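Local atomic coordinates of ubiquinol-cytochrome C chaperone (Brucella abortus NCTC 8038, PDB entry 6RWT), a protein that probably acts as an assembly chaperone for the cytochrome bc1 complex, binding newly made cytochrome b as its mitochondrial relative Cbp3 does. Residues Ile24-Ala28 with Met49-Ile54; Arg29-Phe33 with Met175-Val180; Leu127-Thr132 with Ala145-Gly149. All coordinates share one frame; numbering follows the deposited sequence. Where two conformers were deposited one is given.

Interaction 1: Ile24-Ala28 with Met49-Ile54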
loop_
_atom_site.group_PDB
_atom_site.type_symbol
_atom_site.label_atom_id
_atom_site.label_comp_id
_atom_site.label_asym_id
_atom_site.label_seq_id
_atom_site.Cartn_x
_atom_site.Cartn_y
_atom_site.Cartn_z
ATOM N N ILE A 24 7.341 1.782 -3.156
ATOM C CA ILE A 24 5.879 1.751 -2.965
ATOM C C ILE A 24 5.238 3.034 -3.532
ATOM O O ILE A 24 4.250 2.963 -4.280
ATOM C CB ILE A 24 5.507 1.538 -1.471
ATOM C CG1 ILE A 24 6.025 0.182 -0.981
ATOM C CG2 ILE A 24 3.995 1.616 -1.267
ATOM C CD1 ILE A 24 5.925 -0.049 0.515
ATOM N N VAL A 25 5.815 4.192 -3.197
ATOM C CA VAL A 25 5.305 5.490 -3.673
ATOM C C VAL A 25 5.354 5.582 -5.212
ATOM O O VAL A 25 4.388 6.021 -5.846
ATOM C CB VAL A 25 6.069 6.668 -3.012
ATOM C CG1 VAL A 25 5.783 8.003 -3.695
ATOM C CG2 VAL A 25 5.723 6.753 -1.527
ATOM N N ALA A 26 6.464 5.150 -5.807
ATOM C CA ALA A 26 6.602 5.145 -7.271
ATOM C C ALA A 26 5.556 4.249 -7.938
ATOM O O ALA A 26 4.956 4.625 -8.951
ATOM C CB ALA A 26 8.005 4.709 -7.673
ATOM N N ALA A 27 5.330 3.069 -7.367
ATOM C CA ALA A 27 4.307 2.156 -7.901
ATOM C C ALA A 27 2.900 2.781 -7.891
ATOM O O ALA A 27 2.154 2.644 -8.854
ATOM C CB ALA A 27 4.331 0.823 -7.161
ATOM N N ALA A 28 2.562 3.485 -6.811
ATOM C CA ALA A 28 1.263 4.166 -6.682
ATOM C C ALA A 28 1.060 5.351 -7.645
ATOM O O ALA A 28 -0.085 5.738 -7.904
ATOM C CB ALA A 28 1.066 4.632 -5.242
ATOM N N MET A 49 -4.618 4.973 -4.237
ATOM C CA MET A 49 -3.489 4.247 -4.838
ATOM C C MET A 49 -2.344 4.013 -3.838
ATOM O O MET A 49 -1.784 2.904 -3.789
ATOM C CB MET A 49 -2.980 4.945 -6.113
ATOM C CG MET A 49 -3.961 4.924 -7.296
ATOM S SD MET A 49 -4.423 3.266 -7.863
ATOM C CE MET A 49 -5.945 3.032 -6.972
ATOM N N LEU A 50 -2.007 5.001 -3.013
ATOM C CA LEU A 50 -0.952 4.779 -2.012
ATOM C C LEU A 50 -1.351 3.686 -1.007
ATOM O O LEU A 50 -0.583 2.763 -0.749
ATOM C CB LEU A 50 -0.577 6.075 -1.290
ATOM C CG LEU A 50 0.552 5.969 -0.251
ATOM C CD1 LEU A 50 1.890 5.564 -0.866
ATOM C CD2 LEU A 50 0.692 7.273 0.514
ATOM N N SER A 51 -2.562 3.797 -0.459
ATOM C CA SER A 51 -3.067 2.817 0.511
ATOM C C SER A 51 -3.162 1.394 -0.068
ATOM O O SER A 51 -2.852 0.422 0.631
ATOM C CB SER A 51 -4.415 3.272 1.107
ATOM O OG SER A 51 -5.429 3.394 0.129
ATOM N N LEU A 52 -3.565 1.275 -1.338
ATOM C CA LEU A 52 -3.586 -0.032 -2.010
ATOM C C LEU A 52 -2.191 -0.679 -2.028
ATOM O O LEU A 52 -2.055 -1.870 -1.735
ATOM C CB LEU A 52 -4.142 0.107 -3.440
ATOM C CG LEU A 52 -4.079 -1.115 -4.359
ATOM C CD1 LEU A 52 -4.872 -2.276 -3.774
ATOM C CD2 LEU A 52 -4.601 -0.761 -5.749
ATOM N N HIS A 53 -1.173 0.107 -2.392
ATOM C CA HIS A 53 0.199 -0.408 -2.510
ATOM C C HIS A 53 0.847 -0.676 -1.137
ATOM O O HIS A 53 1.572 -1.670 -0.968
ATOM C CB HIS A 53 1.048 0.511 -3.420
ATOM C CG HIS A 53 0.676 0.409 -4.871
ATOM N ND1 HIS A 53 -0.423 1.042 -5.421
ATOM C CD2 HIS A 53 1.244 -0.293 -5.879
ATOM C CE1 HIS A 53 -0.505 0.735 -6.707
ATOM N NE2 HIS A 53 0.488 -0.083 -7.006
ATOM N N ILE A 54 0.549 0.169 -0.147
ATOM C CA ILE A 54 0.959 -0.089 1.236
ATOM C C ILE A 54 0.312 -1.389 1.763
ATOM O O ILE A 54 1.007 -2.249 2.325
ATOM C CB ILE A 54 0.641 1.128 2.155
ATOM C CG1 ILE A 54 1.519 2.328 1.786
ATOM C CG2 ILE A 54 0.785 0.771 3.634
ATOM C CD1 ILE A 54 2.978 2.240 2.211
#
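Ile24 comes within 6.1 Å of His53 and Ala28 within 5.1 Å of Met49, measured between CA atoms, where segments 24-28 and 49-54 run past each other at 130°, their axes 8.6 Å apart at closest approach. The imidazole of His53 lies between the two helices. One face is covered by the backbone of Ala27 and Ala28, with Ala28 CA 4.0 Å from the ring centroid in a CH-pi contact. Ala27 CB is 3.5 Å from His53 CD2. ND1 donates to Met49 O one turn back at 2.8 Å, with the acceptor in the ring plane and an N-H...O angle of 164°. Met49 O also takes the helical N-H of His53, from the opposite face of its carbonyl plane. NE2 is hydrogen-bonded to Tyr151 OH, so both buried ring nitrogens are satisfied and together hold the ring's rotation. Beside the ring, Ile24 CG2 reaches His53 CB and lies 3.7 Å from Ile54 CD1, these two isoleucines crossing at about a right angle. At the flank Val25 CG2 meets Leu50 CD1. This is obliquely antiparallel helix-helix packing near the centre of an all-helical chaperone, with the small side chains of Ala27 and Ala28 against the histidine.

Interaction 2: Arg29-Phe33 with Met175-Val180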
loop_
_atom_site.group_PDB
_atom_site.type_symbol
_atom_site.label_atom_id
_atom_site.label_comp_id
_atom_site.label_asym_id
_atom_site.label_seq_id
_atom_site.Cartn_x
_atom_site.Cartn_y
_atom_site.Cartn_z
ATOM N N ARG A 29 2.159 5.921 -8.158
ATOM C CA ARG A 29 2.128 7.062 -9.090
ATOM C C ARG A 29 2.108 6.691 -10.585
ATOM O O ARG A 29 2.121 7.595 -11.431
ATOM C CB ARG A 29 3.319 7.998 -8.809
ATOM C CG ARG A 29 3.201 8.757 -7.500
ATOM C CD ARG A 29 4.449 9.570 -7.192
ATOM N NE ARG A 29 4.285 10.398 -5.997
ATOM C CZ ARG A 29 5.262 11.061 -5.369
ATOM N NH1 ARG A 29 6.525 11.009 -5.794
ATOM N NH2 ARG A 29 4.970 11.781 -4.288
ATOM N N GLN A 30 2.078 5.395 -10.925
ATOM C CA GLN A 30 2.076 4.962 -12.349
ATOM C C GLN A 30 0.915 5.616 -13.116
ATOM O O GLN A 30 -0.225 5.612 -12.645
ATOM C CB GLN A 30 2.023 3.426 -12.463
ATOM C CG GLN A 30 3.302 2.727 -11.989
ATOM C CD GLN A 30 3.161 1.223 -11.924
ATOM O OE1 GLN A 30 2.696 0.661 -10.923
ATOM N NE2 GLN A 30 3.568 0.558 -12.989
ATOM N N LYS A 31 1.225 6.185 -14.284
ATOM C CA LYS A 31 0.290 7.068 -15.009
ATOM C C LYS A 31 -0.991 6.384 -15.490
ATOM O O LYS A 31 -2.059 7.011 -15.497
ATOM C CB LYS A 31 0.991 7.750 -16.197
ATOM C CG LYS A 31 2.109 8.707 -15.807
ATOM C CD LYS A 31 1.596 9.991 -15.173
ATOM C CE LYS A 31 2.738 10.935 -14.821
ATOM N NZ LYS A 31 3.476 11.415 -16.025
ATOM N N ARG A 32 -0.896 5.105 -15.859
ATOM C CA ARG A 32 -2.043 4.362 -16.401
ATOM C C ARG A 32 -3.257 4.334 -15.460
ATOM O O ARG A 32 -4.393 4.331 -15.930
ATOM C CB ARG A 32 -1.648 2.928 -16.791
ATOM C CG ARG A 32 -2.658 2.239 -17.699
ATOM C CD ARG A 32 -2.220 0.844 -18.124
ATOM N NE ARG A 32 -3.126 0.276 -19.131
ATOM C CZ ARG A 32 -3.082 -0.977 -19.584
ATOM N NH1 ARG A 32 -2.179 -1.844 -19.121
ATOM N NH2 ARG A 32 -3.957 -1.373 -20.510
ATOM N N PHE A 33 -3.032 4.330 -14.141
ATOM C CA PHE A 33 -4.158 4.341 -13.196
ATOM C C PHE A 33 -5.072 5.550 -13.446
ATOM O O PHE A 33 -6.289 5.425 -13.422
ATOM C CB PHE A 33 -3.708 4.405 -11.724
ATOM C CG PHE A 33 -2.810 3.274 -11.273
ATOM C CD1 PHE A 33 -3.108 1.940 -11.556
ATOM C CD2 PHE A 33 -1.682 3.552 -10.497
ATOM C CE1 PHE A 33 -2.273 0.918 -11.114
ATOM C CE2 PHE A 33 -0.855 2.535 -10.054
ATOM C CZ PHE A 33 -1.150 1.212 -10.367
ATOM N N MET A 175 4.490 -5.086 -10.127
ATOM C CA MET A 175 4.366 -5.273 -11.573
ATOM C C MET A 175 4.326 -3.915 -12.292
ATOM O O MET A 175 3.933 -2.907 -11.700
ATOM C CB MET A 175 3.113 -6.092 -11.898
ATOM C CG MET A 175 3.066 -7.489 -11.275
ATOM S SD MET A 175 4.405 -8.619 -11.732
ATOM C CE MET A 175 4.086 -8.805 -13.485
ATOM N N ASP A 176 4.782 -3.882 -13.545
ATOM C CA ASP A 176 4.616 -2.718 -14.432
ATOM C C ASP A 176 3.180 -2.748 -14.967
ATOM O O ASP A 176 2.839 -3.580 -15.809
ATOM C CB ASP A 176 5.644 -2.774 -15.589
ATOM C CG ASP A 176 5.515 -1.613 -16.608
ATOM O OD1 ASP A 176 4.613 -0.751 -16.504
ATOM O OD2 ASP A 176 6.340 -1.580 -17.555
ATOM N N VAL A 177 2.347 -1.824 -14.491
ATOM C CA VAL A 177 0.939 -1.764 -14.902
ATOM C C VAL A 177 0.731 -1.654 -16.428
ATOM O O VAL A 177 -0.286 -2.118 -16.934
ATOM C CB VAL A 177 0.165 -0.654 -14.124
ATOM C CG1 VAL A 177 0.561 0.738 -14.593
ATOM C CG2 VAL A 177 -1.344 -0.860 -14.240
ATOM N N ASP A 178 1.695 -1.079 -17.154
ATOM C CA ASP A 178 1.609 -0.969 -18.630
ATOM C C ASP A 178 1.649 -2.314 -19.376
ATOM O O ASP A 178 1.232 -2.388 -20.535
ATOM C CB ASP A 178 2.727 -0.067 -19.170
ATOM C CG ASP A 178 2.593 1.379 -18.723
ATOM O OD1 ASP A 178 1.456 1.876 -18.620
ATOM O OD2 ASP A 178 3.636 2.028 -18.486
ATOM N N GLN A 179 2.182 -3.348 -18.720
ATOM C CA GLN A 179 2.218 -4.704 -19.267
ATOM C C GLN A 179 0.977 -5.550 -18.935
ATOM O O GLN A 179 0.894 -6.698 -19.373
ATOM C CB GLN A 179 3.486 -5.425 -18.789
ATOM C CG GLN A 179 4.780 -4.705 -19.162
ATOM C CD GLN A 179 6.026 -5.396 -18.633
ATOM O OE1 GLN A 179 6.039 -5.928 -17.518
ATOM N NE2 GLN A 179 7.087 -5.386 -19.428
ATOM N N VAL A 180 0.017 -5.003 -18.182
ATOM C CA VAL A 180 -1.246 -5.709 -17.896
ATOM C C VAL A 180 -2.135 -5.705 -19.144
ATOM O O VAL A 180 -2.353 -4.651 -19.747
ATOM C CB VAL A 180 -2.011 -5.063 -16.713
ATOM C CG1 VAL A 180 -3.352 -5.755 -16.469
ATOM C CG2 VAL A 180 -1.170 -5.123 -15.449
HETATM O O HOH W 1 1.685 3.744 -16.414
#
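The guanidinium of Arg32 reaches across to the 3-10 turn at 177-179 and uses a single nitrogen, NH1, to hold two backbone carbonyls, Val177 O in the turn and Val180 O just after it. NH1 donates to Val180 O at 2.9 Å, nearly straight at 166° and on a lone pair in the carbonyl plane; the bond from NH1 to Val177 O, also 2.9 Å, is more bent. Both oxygens lie at the edge of the guanidinium, close to its plane, so the group meets the turn edge-on and its rotation is fixed. The extended side chain, with CG anti to the backbone N (chi1 -164°), spans the gap. NE is satisfied by Gln36 OE1, and NH2 also hydrogen-bonds outside the two segments. Val177 O has two donors, since Val180 N closes the turn on it as well.

The backbone N of Arg32 finds its acceptor through water 1, which takes that N-H at 3.0 Å and gives a hydrogen to Asp178 OD1. The side chain of Asp178 runs alongside the arginine chain in the opposite direction, but Arg32 NE stays 4.9 Å from Asp178 OD1, so their attraction is probably only long-range. Asp176 OD1 accepts from Asp178 N at 3.0 Å, approached from above the carboxylate plane.

Val177 makes the apolar half of the contact. Its CG1 lies against CB of Gln30 and CB of Arg32, while CG2 meets Phe33 CE1 at 3.7 Å. Behind them, Tyr151 of helix 145-161 stands edge-to-face to Phe33 and also touches Val177.

Asp176 thus forms an Asx turn leading into a short 3-10 segment, an arrangement in which one arginine holds two carbonyls of the C-terminal segment and links it to the loop after helix 2-28.

Interaction 3: Leu127-Thr132 with Ala145-Gly149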
loop_
_atom_site.group_PDB
_atom_site.type_symbol
_atom_site.label_atom_id
_atom_site.label_comp_id
_atom_site.label_asym_id
_atom_site.label_seq_id
_atom_site.Cartn_x
_atom_site.Cartn_y
_atom_site.Cartn_z
ATOM N N LEU A 127 -12.891 -8.806 -5.438
ATOM C CA LEU A 127 -11.820 -7.796 -5.493
ATOM C C LEU A 127 -12.240 -6.575 -6.321
ATOM O O LEU A 127 -12.069 -5.445 -5.867
ATOM C CB LEU A 127 -10.500 -8.393 -6.016
ATOM C CG LEU A 127 -9.272 -7.469 -6.104
ATOM C CD1 LEU A 127 -8.934 -6.858 -4.746
ATOM C CD2 LEU A 127 -8.068 -8.223 -6.646
ATOM N N ALA A 128 -12.824 -6.809 -7.499
ATOM C CA ALA A 128 -13.326 -5.705 -8.345
ATOM C C ALA A 128 -14.440 -4.900 -7.668
ATOM O O ALA A 128 -14.474 -3.668 -7.784
ATOM C CB ALA A 128 -13.798 -6.232 -9.693
ATOM N N ALA A 129 -15.331 -5.590 -6.954
ATOM C CA ALA A 129 -16.396 -4.934 -6.180
ATOM C C ALA A 129 -15.832 -4.043 -5.060
ATOM O O ALA A 129 -16.298 -2.914 -4.882
ATOM C CB ALA A 129 -17.368 -5.968 -5.609
ATOM N N ALA A 130 -14.832 -4.548 -4.324
ATOM C CA ALA A 130 -14.158 -3.773 -3.268
ATOM C C ALA A 130 -13.417 -2.546 -3.830
ATOM O O ALA A 130 -13.506 -1.441 -3.277
ATOM C CB ALA A 130 -13.189 -4.662 -2.495
ATOM N N LEU A 131 -12.704 -2.739 -4.935
ATOM C CA LEU A 131 -12.031 -1.622 -5.613
ATOM C C LEU A 131 -13.025 -0.539 -6.082
ATOM O O LEU A 131 -12.752 0.655 -5.927
ATOM C CB LEU A 131 -11.182 -2.125 -6.784
ATOM C CG LEU A 131 -9.930 -2.944 -6.430
ATOM C CD1 LEU A 131 -9.385 -3.675 -7.644
ATOM C CD2 LEU A 131 -8.837 -2.066 -5.827
ATOM N N THR A 132 -14.162 -0.961 -6.652
ATOM C CA THR A 132 -15.206 -0.029 -7.105
ATOM C C THR A 132 -15.784 0.746 -5.918
ATOM O O THR A 132 -15.894 1.967 -5.976
ATOM C CB THR A 132 -16.343 -0.767 -7.877
ATOM O OG1 THR A 132 -15.793 -1.502 -8.979
ATOM C CG2 THR A 132 -17.384 0.209 -8.423
ATOM N N ALA A 145 -12.388 -1.653 -13.415
ATOM C CA ALA A 145 -12.195 -2.338 -12.121
ATOM C C ALA A 145 -11.552 -3.724 -12.245
ATOM O O ALA A 145 -10.693 -4.072 -11.445
ATOM C CB ALA A 145 -13.509 -2.439 -11.353
ATOM N N CYS A 146 -11.972 -4.505 -13.238
ATOM C CA CYS A 146 -11.387 -5.836 -13.475
ATOM C C CYS A 146 -9.930 -5.777 -13.972
ATOM O O CYS A 146 -9.149 -6.690 -13.711
ATOM C CB CYS A 146 -12.260 -6.631 -14.448
ATOM S SG CYS A 146 -13.874 -7.078 -13.759
ATOM N N TYR A 147 -9.579 -4.710 -14.686
ATOM C CA TYR A 147 -8.184 -4.433 -15.098
ATOM C C TYR A 147 -7.284 -4.153 -13.881
ATOM O O TYR A 147 -6.182 -4.710 -13.755
ATOM C CB TYR A 147 -8.123 -3.201 -16.015
ATOM C CG TYR A 147 -7.872 -3.452 -17.482
ATOM C CD1 TYR A 147 -6.577 -3.649 -17.955
ATOM C CD2 TYR A 147 -8.915 -3.427 -18.409
ATOM C CE1 TYR A 147 -6.326 -3.854 -19.304
ATOM C CE2 TYR A 147 -8.675 -3.629 -19.763
ATOM C CZ TYR A 147 -7.376 -3.841 -20.205
ATOM O OH TYR A 147 -7.114 -4.047 -21.542
ATOM N N LEU A 148 -7.755 -3.272 -13.002
ATOM C CA LEU A 148 -7.011 -2.946 -11.782
ATOM C C LEU A 148 -6.901 -4.190 -10.884
ATOM O O LEU A 148 -5.840 -4.454 -10.311
ATOM C CB LEU A 148 -7.661 -1.779 -11.035
ATOM C CG LEU A 148 -6.943 -1.281 -9.769
ATOM C CD1 LEU A 148 -5.489 -0.907 -10.039
ATOM C CD2 LEU A 148 -7.681 -0.104 -9.138
ATOM N N GLY A 149 -7.985 -4.957 -10.782
ATOM C CA GLY A 149 -7.969 -6.207 -10.027
ATOM C C GLY A 149 -6.953 -7.224 -10.535
ATOM O O GLY A 149 -6.256 -7.860 -9.737
#
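Ala128 and Ala145 face each other where helices 124-135 and 145-161 meet in a helix-loop-helix pair, their CA atoms 5.2 Å apart. The short segments cross at 111°, closer to perpendicular than antiparallel, and their axes come within 8.6 Å, with the small residues Ala128, Ala145 and Gly149 at the crossing. The two alanine methyls are in van der Waals contact, Ala128 CB to Ala145 CB 4.2 Å, and Ala128 CB also has Cys146 SG beside it toward the more exposed side.

Leu131 buries more surface against the second helix than any other residue of 127-132. One branch, CD1, lies over the backbone of that helix, 3.7 Å from Gly149 N; the other, CD2, meets Leu148 CD2 at 4.0 Å, the two leucine chains passing obliquely. With CG anti to the carbonyl carbon (chi1 -69°), Leu131 spreads its methyls over both neighbours. Leu127, one turn earlier, adds CD2 against the glycine, 3.6 Å from Gly149 O. Gly149 therefore presents bare backbone to two leucines, and the helices meet largely through apolar carbon.

Farther out, helix 100-120 backs the first segment: Tyr115 touches both Leu127 and Leu131, and Ala118 lies against Leu127. Trp142, in the loop that links the two helices, packs on both Thr132 and Leu148, one from each segment. On the second helix, Phe33 from the loop after helix 2-28 rests against Leu148.

The last piece is Thr132. Its hydroxyl donates to Ala128 O at 2.8 Å, and the helical N-H of Thr132 binds the same oxygen from the opposite face of the carbonyl plane. That bond fixes the side chain's rotation and leaves Thr132 OG1 only 3.4 Å from Ala145 CB.

In the fold
Interaction 1 lies about 5 Å from the centre of the chain, while interactions 2 and 3 lie about 15 Å from it; their centres are 12 Å (1 to 2), 16 Å (1 to 3) and 15 Å (2 to 3) apart. Along the chain, segment 29-33 follows 24-28 directly, so interactions 1 and 2 cross, and interaction 3 falls wholly between the two segments of interaction 2. Phe33 joins all three: its ring packs on Ala27, His53 and Met49 of interaction 1 and on Leu148 of interaction 3. Arg32 likewise touches Tyr147. The C-terminal segment is thereby linked to the loop after helix 2-28 and to helix 145-161, beside the core contact of helices 2-28 and 43-61.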